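Local coordinates for UDP-N-acetylglucosamine pyrophosphorylase (Entamoeba histolytica, PDB 3OC9), which probably catalyses the transfer of uridylyl from UTP to N-acetylglucosamine 1-phosphate, giving UDP-N-acetylglucosamine and diphosphate, at residues K149-P154 with K286-V291. Residues are numbered along the deposited sequence; the frame is centred on the assembly and turned at random.
Sequences KPYMAP and KKVPFV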
# COMPACT_ATOMS: atom_id res chain seq x y z
N LYS A 149 -2.62 33.36 5.15
CA LYS A 149 -2.26 31.94 5.35
C LYS A 149 -3.43 30.96 5.13
O LYS A 149 -4.06 30.51 6.09
CB LYS A 149 -1.65 31.72 6.74
N PRO A 150 -3.70 30.60 3.86
CA PRO A 150 -4.78 29.63 3.56
C PRO A 150 -4.57 28.23 4.16
O PRO A 150 -3.42 27.78 4.28
CB PRO A 150 -4.75 29.53 2.04
CG PRO A 150 -4.10 30.81 1.56
CD PRO A 150 -3.07 31.12 2.63
N TYR A 151 -5.66 27.53 4.52
CA TYR A 151 -5.59 26.08 4.75
C TYR A 151 -5.33 25.38 3.40
O TYR A 151 -5.99 25.70 2.41
CB TYR A 151 -6.87 25.51 5.39
CG TYR A 151 -6.96 25.71 6.90
CD1 TYR A 151 -6.11 25.04 7.77
CD2 TYR A 151 -7.93 26.56 7.45
CE1 TYR A 151 -6.19 25.22 9.16
CE2 TYR A 151 -8.02 26.74 8.84
CZ TYR A 151 -7.15 26.07 9.69
OH TYR A 151 -7.23 26.24 11.06
N MET A 152 -4.38 24.45 3.37
CA MET A 152 -3.98 23.77 2.13
C MET A 152 -4.14 22.25 2.25
O MET A 152 -4.04 21.70 3.36
CB MET A 152 -2.51 24.09 1.80
CG MET A 152 -2.18 25.59 1.70
SD MET A 152 -2.82 26.41 0.23
CE MET A 152 -1.98 25.54 -1.11
N ALA A 153 -4.39 21.57 1.12
CA ALA A 153 -4.46 20.11 1.09
C ALA A 153 -3.79 19.52 -0.17
O ALA A 153 -3.76 20.16 -1.21
CB ALA A 153 -5.93 19.63 1.20
N PRO A 154 -3.24 18.28 -0.08
CA PRO A 154 -2.70 17.61 -1.27
C PRO A 154 -3.75 17.43 -2.38
O PRO A 154 -4.96 17.37 -2.09
CB PRO A 154 -2.24 16.24 -0.74
CG PRO A 154 -2.19 16.37 0.74
CD PRO A 154 -3.22 17.39 1.11
N LYS A 286 -14.22 17.85 4.36
CA LYS A 286 -13.35 18.03 5.52
C LYS A 286 -14.00 18.98 6.55
O LYS A 286 -14.80 19.84 6.18
CB LYS A 286 -12.02 18.62 5.04
CG LYS A 286 -10.88 18.66 6.03
CD LYS A 286 -9.61 19.15 5.36
CE LYS A 286 -8.52 19.46 6.38
NZ LYS A 286 -8.10 18.23 7.10
N LYS A 287 -13.65 18.81 7.83
CA LYS A 287 -14.06 19.76 8.88
C LYS A 287 -12.93 20.76 9.13
O LYS A 287 -11.79 20.37 9.41
CB LYS A 287 -14.41 19.02 10.18
N VAL A 288 -13.26 22.05 9.01
CA VAL A 288 -12.28 23.14 9.05
C VAL A 288 -12.72 24.24 10.03
O VAL A 288 -13.83 24.77 9.89
CB VAL A 288 -12.08 23.77 7.63
CG1 VAL A 288 -11.02 24.85 7.65
CG2 VAL A 288 -11.73 22.70 6.59
N PRO A 289 -11.85 24.59 11.01
CA PRO A 289 -12.20 25.68 11.95
C PRO A 289 -12.28 27.04 11.25
O PRO A 289 -11.53 27.29 10.30
CB PRO A 289 -11.05 25.67 12.97
CG PRO A 289 -10.21 24.45 12.66
CD PRO A 289 -10.49 24.08 11.24
N PHE A 290 -13.17 27.90 11.73
CA PHE A 290 -13.42 29.22 11.12
C PHE A 290 -13.95 30.23 12.17
O PHE A 290 -14.45 29.84 13.23
CB PHE A 290 -14.42 29.09 9.95
CG PHE A 290 -15.83 28.75 10.38
CD1 PHE A 290 -16.79 29.75 10.54
CD2 PHE A 290 -16.21 27.42 10.62
CE1 PHE A 290 -18.10 29.45 10.94
CE2 PHE A 290 -17.52 27.10 11.02
CZ PHE A 290 -18.46 28.12 11.18
N VAL A 291 -13.82 31.52 11.87
CA VAL A 291 -14.32 32.57 12.76
C VAL A 291 -15.74 32.99 12.35
O VAL A 291 -15.98 33.29 11.18
CB VAL A 291 -13.35 33.80 12.79
CG1 VAL A 291 -13.91 34.93 13.61
CG2 VAL A 291 -11.98 33.39 13.32
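Tyr151 and Val288 mark the closest passage of two extended backbones, with 8.5 Å between the CA of Tyr151 and the CA of Val288, and no hydrogen bond crosses from one segment to the other. The contact is made by side chains, and Tyr151 supplies nearly all of it from the 149-154 side. With CG anti to the carbonyl carbon (chi1 -80°), its ring reaches across to the extended link at Val288 and Pro289. Val288 meets the CD2-CE2 side of the ring through one methyl: its CG1 lies 3.5 Å from Tyr151 CD2 and 3.7 Å from Tyr151 CE2, approaching obliquely. That methyl stands anti to the backbone N of Val288 (chi1 -177°), and the two side chains run past each other in opposite directions. Farther out, the side chain of Pro289 crosses that of Tyr151 at roughly a right angle. Its CG comes within 3.8 Å of Tyr151 OH, and its CD within 4.2 Å of Tyr151 CZ, so the phenol end rests against aliphatic carbon. Pro289 O also sits obliquely to the ring, 3.8 Å from Tyr151 CE2. Outside the two segments, the backbone of Tyr151 is hydrogen-bonded to Val135 and Leu143, and Val288 N to Asn304 OD1. This is small apolar packing at the periphery of the chain, in a UDPGP-family enzyme of the GT-A clan: it joins the break at Tyr151 in strand 149-154, antiparallel neighbour of 125-134 in the mixed sheet, to the link between strand 282-286 and the two-stranded hairpin of 290-291 and 297-298.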